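Local coordinates for protein YPM (Yersinia pseudotuberculosis, PDB 1PM4) that acts as a superantigenic mitogen, probably stimulating T cells through their receptors, and is built as a compact jelly-roll domain, at residues A[34-39]-A[47-52]; A[86-91]-A[98-103]; A[7-12]-A[102-107]. All blocks are in the same frame, centred on the assembly; numbering follows the deposited sequence. Where two conformers were deposited one is given.

Contact 1: A[34-39]-A[47-52]; sequences LYAVLH and MTLILL
L38 and M47 make the tightest touch between the two strands. CD2 of L38 rests 3.6 Å from CB of M47, and the same methyl lies 4.1 Å from M47 SD, the two side chains crossing at about a right angle. L38 sends its CG anti to the backbone N (chi1 -173°), which carries the isobutyl group out toward the opposite strand. M47 instead keeps CG beside its backbone N and runs extended from there, which brings SD past the methyl that CB already meets.

The remaining apolar contacts are looser. CD2 of L49 reaches across to A36, 4.1 Å from its CB. L38 CD2 also reaches L49 CB at 4.3 Å, so L49 is met by both A36 and L38. At the other end, L34 CD1 and L51 CD2 only just meet, 4.5 Å apart.

Most backbone bonds run within each sheet. The strand axes lie 7.9 Å apart at 163°, close to antiparallel, but the strands belong to opposite sheets of the jelly roll. Backbone groups of 34-39 pair with D101 and T103 on one neighbour and with L72 and Y74 on another, while T48 and I50 bond to the strand 84-90. T48 points away from 34-39, and its OG1 is hydrogen-bonded to N91 ND2; H39 ND1 is bonded to D69, and both partners lie beyond the strands. W86 touches both A36 and L51, and L100 touches L49, so side chains of the flanking strands pack into the same interior.

Because the side-chain contacts are made by aliphatic carbons and one sulfur, the facing of these sheets is set by shape and hydrophobic burial, with no directional bond between the two strands.

Contact 2: A[86-91]-A[98-103]; sequences WKIKNN and YSLDAT
W86 and L100 cross at about a right angle between the two sheets of the jelly roll, with CD2 of the leucine tucked 3.8 Å from W86 CB. The same methyl also touches CG and CD1 of the indole, approaching the ring obliquely. L100 brings it there by holding CG anti to its backbone N (chi1 -177°).

I88 and Y98 repeat the crossing two residues along each strand. CD1, the end of the isoleucine chain, slants onto the phenol ring 3.8 Å from the CD1 atom of Y98, with CE1 almost as near. With chi1 at 73°, between backbone N and carbonyl carbon, Y98 places its CD1-CE1 side against the isoleucine tip. I88 CD1 leans more loosely on L100 CB, which links the two crossings.

Strands 86-90 and 98-103 are 10.1 Å apart between axes, too far for backbone pairing; each bonds within its own sheet. W84 adds a ring against W86, the planes about 70° apart. Y98 also touches V19, and L100 touches I21, both on strand 18-23.

A102 CB sits obliquely beside the indole, 3.7 Å from W86 NE1. That nitrogen gives its hydrogen to a water at the ring edge, in plane, and the water donates to T103 O at 2.7 Å.

Contact 3: A[7-12]-A[102-107]; sequences ATYTGT and ATVHDD
Y9 presents its phenol ring to V104, whose CG1 arrives obliquely at the hydroxyl end, 3.6 Å from Y9 OH and 4.2 Å from Y9 CE2. Chi1 of -63° sets the ring beside the backbone N of Y9, and its far end comes nearer the other segment than the direction of CB would suggest. The hydroxyl itself is hydrogen-bonded to D112, so its meeting with V104 is packing alone.

V104 CG1 has a second neighbour in A7, whose CB lies 3.8 Å away; V104 CG2 is close to the same CB.

In the jelly roll this is where strand 6-13, one of the two outer strands of its sheet within this chain, joins that sheet, antiparallel beside strand 96-103. A7 and A102 form a hydrogen-bonded pair: A7 N donates to A102 O at 2.9 Å, and A102 N returns a bond of equal length to A7 O. Both methyls point to the same face of the sheet. T8 turns the other way and binds D101 through its hydroxyl. Beyond T103 the chain leaves the strand, and V104 shares a backbone bond with N5.

How the contacts relate
From the N terminus, strand 6-13 comes first along the chain, and its partner arrives only at 102-107, so contact 3 closes a loop of 89 residues. Contact 1 is nested inside that loop, spanning a short seven-residue connection between 34-39 and 47-52. Contact 2 follows in series, closing a connection of six residues between 86-91 and 98-103, and its second segment shares A102 and T103 with contact 3. Contacts 1 and 2 join opposite sheets and lie side by side, their centres 5 Å apart; probable backbone bonds from H39 to S99 and K87 to I50 tie them within each sheet. Contact 3 adds the edge strand to the sheet that holds 34-39 and 98-103.

Contact 1: A[34-39]-A[47-52]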
# COMPACT_ATOMS: atom_id res chain seq x y z
N LEU A 34 1.12 -9.40 -10.35
CA LEU A 34 -0.22 -9.86 -10.17
C LEU A 34 -1.06 -8.74 -10.75
O LEU A 34 -0.76 -7.57 -10.52
CB LEU A 34 -0.50 -10.00 -8.69
CG LEU A 34 0.03 -11.21 -7.97
CD1 LEU A 34 -0.37 -11.12 -6.50
CD2 LEU A 34 -0.52 -12.49 -8.61
N TYR A 35 -2.09 -9.08 -11.51
CA TYR A 35 -2.98 -8.11 -12.15
C TYR A 35 -4.38 -8.61 -11.94
O TYR A 35 -4.64 -9.81 -12.01
CB TYR A 35 -2.66 -8.00 -13.62
CG TYR A 35 -3.72 -7.38 -14.46
CD1 TYR A 35 -3.66 -6.06 -14.77
CD2 TYR A 35 -4.79 -8.13 -14.94
CE1 TYR A 35 -4.64 -5.47 -15.54
CE2 TYR A 35 -5.78 -7.54 -15.69
CZ TYR A 35 -5.70 -6.22 -15.98
OH TYR A 35 -6.64 -5.56 -16.75
N ALA A 36 -5.31 -7.70 -11.66
CA ALA A 36 -6.72 -8.05 -11.71
C ALA A 36 -7.50 -6.80 -11.97
O ALA A 36 -7.06 -5.71 -11.70
CB ALA A 36 -7.21 -8.72 -10.42
N VAL A 37 -8.66 -6.98 -12.59
CA VAL A 37 -9.64 -5.85 -12.76
C VAL A 37 -11.01 -6.45 -12.62
O VAL A 37 -11.28 -7.53 -13.14
CB VAL A 37 -9.49 -5.10 -14.10
CG1 VAL A 37 -9.70 -6.03 -15.27
CG2 VAL A 37 -10.35 -3.86 -14.10
N LEU A 38 -11.85 -5.76 -11.85
CA LEU A 38 -13.23 -6.09 -11.61
C LEU A 38 -14.15 -5.38 -12.55
O LEU A 38 -13.97 -4.20 -12.76
CB LEU A 38 -13.59 -5.69 -10.20
CG LEU A 38 -14.97 -6.12 -9.71
CD1 LEU A 38 -15.21 -7.64 -9.75
CD2 LEU A 38 -15.11 -5.58 -8.25
N HIS A 39 -15.13 -6.09 -13.10
CA HIS A 39 -16.09 -5.46 -14.04
C HIS A 39 -17.47 -5.97 -13.68
O HIS A 39 -17.64 -6.96 -12.95
CB HIS A 39 -15.78 -5.81 -15.49
CG HIS A 39 -14.47 -5.30 -16.03
ND1 HIS A 39 -14.14 -3.96 -16.04
CD2 HIS A 39 -13.50 -5.92 -16.74
CE1 HIS A 39 -12.97 -3.80 -16.64
NE2 HIS A 39 -12.56 -4.97 -17.07
N MET A 47 -18.66 -1.47 -6.61
CA MET A 47 -17.91 -2.57 -5.98
C MET A 47 -16.45 -2.18 -5.75
O MET A 47 -15.89 -1.26 -6.40
CB MET A 47 -17.92 -3.82 -6.89
CG MET A 47 -19.31 -4.26 -7.19
SD MET A 47 -19.16 -5.79 -8.26
CE MET A 47 -20.81 -5.91 -8.79
N THR A 48 -15.87 -2.83 -4.76
CA THR A 48 -14.48 -2.66 -4.44
C THR A 48 -13.75 -3.95 -4.54
O THR A 48 -14.26 -4.97 -4.14
CB THR A 48 -14.39 -2.03 -2.99
OG1 THR A 48 -15.03 -0.74 -2.97
CG2 THR A 48 -12.93 -1.78 -2.58
N LEU A 49 -12.56 -3.88 -5.10
CA LEU A 49 -11.67 -5.02 -5.18
C LEU A 49 -10.48 -4.80 -4.25
O LEU A 49 -9.76 -3.79 -4.35
CB LEU A 49 -11.14 -5.11 -6.59
CG LEU A 49 -10.16 -6.24 -6.87
CD1 LEU A 49 -10.77 -7.64 -6.71
CD2 LEU A 49 -9.54 -6.16 -8.29
N ILE A 50 -10.25 -5.78 -3.39
CA ILE A 50 -9.17 -5.70 -2.42
C ILE A 50 -8.26 -6.90 -2.63
O ILE A 50 -8.72 -8.03 -2.72
CB ILE A 50 -9.71 -5.71 -1.00
CG1 ILE A 50 -10.73 -4.62 -0.81
CG2 ILE A 50 -8.56 -5.55 -0.01
CD1 ILE A 50 -11.55 -4.79 0.49
N LEU A 51 -6.96 -6.65 -2.78
CA LEU A 51 -5.93 -7.67 -2.80
C LEU A 51 -5.41 -7.92 -1.41
O LEU A 51 -4.93 -6.99 -0.71
CB LEU A 51 -4.78 -7.24 -3.77
CG LEU A 51 -3.56 -8.20 -3.77
CD1 LEU A 51 -3.88 -9.71 -4.09
CD2 LEU A 51 -2.50 -7.67 -4.65
N LEU A 52 -5.57 -9.17 -0.95
CA LEU A 52 -5.01 -9.59 0.31
C LEU A 52 -3.87 -10.58 0.09
O LEU A 52 -3.91 -11.42 -0.85
CB LEU A 52 -6.07 -10.21 1.14
CG LEU A 52 -7.40 -9.42 1.28
CD1 LEU A 52 -8.43 -10.45 1.63
CD2 LEU A 52 -7.24 -8.47 2.32

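Contact 2: A[86-91]-A[98-103]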
# COMPACT_ATOMS: atom_id res chain seq x y z
N TRP A 86 -8.28 -12.19 -3.87
CA TRP A 86 -9.04 -11.10 -4.38
C TRP A 86 -10.40 -11.07 -3.65
O TRP A 86 -11.17 -12.01 -3.77
CB TRP A 86 -9.33 -11.32 -5.86
CG TRP A 86 -8.08 -11.51 -6.66
CD1 TRP A 86 -7.74 -12.66 -7.32
CD2 TRP A 86 -7.11 -10.52 -7.04
NE1 TRP A 86 -6.54 -12.49 -7.95
CE2 TRP A 86 -6.13 -11.19 -7.85
CE3 TRP A 86 -6.89 -9.20 -6.72
CZ2 TRP A 86 -5.03 -10.58 -8.34
CZ3 TRP A 86 -5.72 -8.57 -7.21
CH2 TRP A 86 -4.82 -9.27 -8.04
N LYS A 87 -10.66 -10.02 -2.88
CA LYS A 87 -11.95 -9.86 -2.26
C LYS A 87 -12.78 -8.82 -3.00
O LYS A 87 -12.34 -7.70 -3.20
CB LYS A 87 -11.75 -9.38 -0.82
CG LYS A 87 -12.98 -9.07 -0.09
CD LYS A 87 -12.75 -8.91 1.43
CE LYS A 87 -14.00 -8.63 2.12
NZ LYS A 87 -13.83 -8.21 3.62
N ILE A 88 -13.95 -9.23 -3.42
CA ILE A 88 -14.93 -8.43 -4.13
C ILE A 88 -15.99 -8.07 -3.13
O ILE A 88 -16.70 -8.97 -2.60
CB ILE A 88 -15.60 -9.21 -5.31
CG1 ILE A 88 -14.51 -9.65 -6.33
CG2 ILE A 88 -16.62 -8.36 -6.01
CD1 ILE A 88 -14.93 -10.78 -7.28
N LYS A 89 -16.18 -6.77 -2.91
CA LYS A 89 -17.20 -6.28 -2.04
C LYS A 89 -18.25 -5.55 -2.88
O LYS A 89 -17.90 -4.65 -3.62
CB LYS A 89 -16.65 -5.36 -0.96
CG LYS A 89 -17.74 -4.75 -0.03
CD LYS A 89 -18.75 -5.72 0.69
CE LYS A 89 -19.85 -5.01 1.51
NZ LYS A 89 -20.55 -5.79 2.66
N ASN A 90 -19.52 -5.96 -2.75
CA ASN A 90 -20.60 -5.23 -3.36
C ASN A 90 -21.08 -4.11 -2.44
O ASN A 90 -21.60 -4.39 -1.36
CB ASN A 90 -21.73 -6.17 -3.76
CG ASN A 90 -22.80 -5.46 -4.53
OD1 ASN A 90 -22.64 -4.27 -4.85
ND2 ASN A 90 -23.87 -6.15 -4.86
N ASN A 91 -20.76 -2.87 -2.78
CA ASN A 91 -21.13 -1.72 -1.93
C ASN A 91 -22.60 -1.35 -2.09
O ASN A 91 -23.19 -0.61 -1.25
CB ASN A 91 -20.25 -0.56 -2.35
CG ASN A 91 -18.80 -0.82 -2.17
OD1 ASN A 91 -18.38 -1.34 -1.12
ND2 ASN A 91 -18.01 -0.45 -3.17
N TYR A 98 -20.85 -9.97 -11.70
CA TYR A 98 -19.44 -9.54 -11.72
C TYR A 98 -18.61 -10.38 -12.68
O TYR A 98 -18.99 -11.51 -13.03
CB TYR A 98 -18.83 -9.59 -10.32
CG TYR A 98 -18.55 -11.02 -9.82
CD1 TYR A 98 -17.35 -11.65 -10.05
CD2 TYR A 98 -19.49 -11.70 -9.04
CE1 TYR A 98 -17.14 -12.94 -9.67
CE2 TYR A 98 -19.25 -12.95 -8.57
CZ TYR A 98 -18.04 -13.58 -8.86
OH TYR A 98 -17.80 -14.90 -8.42
N SER A 99 -17.51 -9.82 -13.12
CA SER A 99 -16.46 -10.58 -13.77
C SER A 99 -15.14 -10.06 -13.26
O SER A 99 -14.93 -8.85 -13.11
CB SER A 99 -16.56 -10.56 -15.32
OG SER A 99 -16.34 -9.27 -15.88
N LEU A 100 -14.23 -10.96 -12.93
CA LEU A 100 -12.91 -10.58 -12.43
C LEU A 100 -11.90 -11.20 -13.43
O LEU A 100 -11.80 -12.42 -13.51
CB LEU A 100 -12.71 -11.19 -11.07
CG LEU A 100 -11.38 -10.79 -10.43
CD1 LEU A 100 -11.35 -9.35 -10.05
CD2 LEU A 100 -11.02 -11.67 -9.24
N ASP A 101 -11.15 -10.37 -14.10
CA ASP A 101 -10.01 -10.80 -14.86
C ASP A 101 -8.83 -10.78 -13.92
O ASP A 101 -8.57 -9.76 -13.26
CB ASP A 101 -9.72 -9.87 -15.98
CG ASP A 101 -10.82 -9.73 -16.97
OD1 ASP A 101 -11.75 -10.56 -17.07
OD2 ASP A 101 -10.85 -8.69 -17.67
N ALA A 102 -8.15 -11.91 -13.77
CA ALA A 102 -6.97 -11.98 -12.85
C ALA A 102 -5.88 -12.92 -13.29
O ALA A 102 -6.14 -13.98 -13.85
CB ALA A 102 -7.44 -12.47 -11.52
N THR A 103 -4.66 -12.55 -12.97
CA THR A 103 -3.52 -13.44 -13.11
C THR A 103 -3.78 -14.74 -12.40
O THR A 103 -4.21 -14.72 -11.29
CB THR A 103 -2.29 -12.81 -12.44
OG1 THR A 103 -2.01 -11.58 -13.05
CG2 THR A 103 -1.05 -13.67 -12.75
O HOH W 1 -5.81 -15.04 -9.14

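Contact 3: A[7-12]-A[102-107]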
# COMPACT_ATOMS: atom_id res chain seq x y z
N ALA A 7 -7.13 -15.23 -16.23
CA ALA A 7 -8.42 -15.92 -16.34
C ALA A 7 -9.53 -14.95 -16.09
O ALA A 7 -9.28 -13.92 -15.47
CB ALA A 7 -8.53 -17.00 -15.30
N THR A 8 -10.76 -15.34 -16.39
CA THR A 8 -11.91 -14.52 -16.00
C THR A 8 -12.89 -15.33 -15.19
O THR A 8 -13.37 -16.38 -15.65
CB THR A 8 -12.63 -13.96 -17.26
OG1 THR A 8 -11.73 -13.10 -17.99
CG2 THR A 8 -13.86 -13.10 -16.85
N TYR A 9 -13.15 -14.89 -13.97
CA TYR A 9 -14.16 -15.44 -13.10
C TYR A 9 -15.43 -14.64 -13.30
O TYR A 9 -15.38 -13.40 -13.23
CB TYR A 9 -13.73 -15.34 -11.66
CG TYR A 9 -12.46 -16.16 -11.34
CD1 TYR A 9 -12.54 -17.46 -10.91
CD2 TYR A 9 -11.22 -15.61 -11.49
CE1 TYR A 9 -11.40 -18.17 -10.64
CE2 TYR A 9 -10.06 -16.28 -11.23
CZ TYR A 9 -10.16 -17.59 -10.83
OH TYR A 9 -9.03 -18.36 -10.55
N THR A 10 -16.55 -15.34 -13.45
CA THR A 10 -17.82 -14.66 -13.65
C THR A 10 -18.79 -15.17 -12.60
O THR A 10 -18.73 -16.36 -12.17
CB THR A 10 -18.29 -14.86 -15.13
OG1 THR A 10 -17.37 -14.24 -16.09
CG2 THR A 10 -19.61 -14.17 -15.39
N GLY A 11 -19.68 -14.31 -12.14
CA GLY A 11 -20.71 -14.73 -11.23
C GLY A 11 -21.70 -13.61 -10.97
O GLY A 11 -21.79 -12.65 -11.74
N THR A 12 -22.45 -13.79 -9.88
CA THR A 12 -23.41 -12.82 -9.44
C THR A 12 -23.18 -12.59 -7.96
O THR A 12 -22.91 -13.57 -7.25
CB THR A 12 -24.83 -13.42 -9.63
OG1 THR A 12 -25.05 -13.71 -11.04
CG2 THR A 12 -25.87 -12.43 -9.26
N ALA A 102 -8.15 -11.91 -13.77
CA ALA A 102 -6.97 -11.98 -12.85
C ALA A 102 -5.88 -12.92 -13.29
O ALA A 102 -6.14 -13.98 -13.85
CB ALA A 102 -7.44 -12.47 -11.52
N THR A 103 -4.66 -12.55 -12.97
CA THR A 103 -3.52 -13.44 -13.11
C THR A 103 -3.78 -14.74 -12.40
O THR A 103 -4.21 -14.72 -11.29
CB THR A 103 -2.29 -12.81 -12.44
OG1 THR A 103 -2.01 -11.58 -13.05
CG2 THR A 103 -1.05 -13.67 -12.75
N VAL A 104 -3.61 -15.85 -13.09
CA VAL A 104 -3.63 -17.13 -12.41
C VAL A 104 -2.35 -17.89 -12.66
O VAL A 104 -1.67 -17.68 -13.65
CB VAL A 104 -4.81 -18.00 -12.80
CG1 VAL A 104 -6.11 -17.32 -12.40
CG2 VAL A 104 -4.84 -18.29 -14.26
N HIS A 105 -2.05 -18.79 -11.75
CA HIS A 105 -0.85 -19.57 -11.96
C HIS A 105 -1.14 -20.91 -12.57
O HIS A 105 -0.37 -21.39 -13.39
CB HIS A 105 -0.02 -19.66 -10.69
CG HIS A 105 1.16 -18.75 -10.73
ND1 HIS A 105 1.08 -17.44 -10.30
CD2 HIS A 105 2.40 -18.91 -11.23
CE1 HIS A 105 2.23 -16.85 -10.50
NE2 HIS A 105 3.06 -17.71 -11.07
N ASP A 106 -2.25 -21.53 -12.21
CA ASP A 106 -2.58 -22.78 -12.90
C ASP A 106 -3.51 -22.45 -14.08
O ASP A 106 -3.15 -21.64 -14.96
CB ASP A 106 -3.13 -23.84 -11.91
CG ASP A 106 -2.07 -24.92 -11.53
OD1 ASP A 106 -1.10 -25.15 -12.29
OD2 ASP A 106 -2.14 -25.57 -10.46
N ASP A 107 -4.63 -23.15 -14.15
CA ASP A 107 -5.80 -22.69 -14.83
C ASP A 107 -6.87 -22.46 -13.76
O ASP A 107 -6.85 -23.06 -12.66
CB ASP A 107 -6.29 -23.76 -15.78
CG ASP A 107 -5.27 -24.10 -16.82
OD1 ASP A 107 -4.20 -24.66 -16.45
OD2 ASP A 107 -5.44 -23.79 -18.01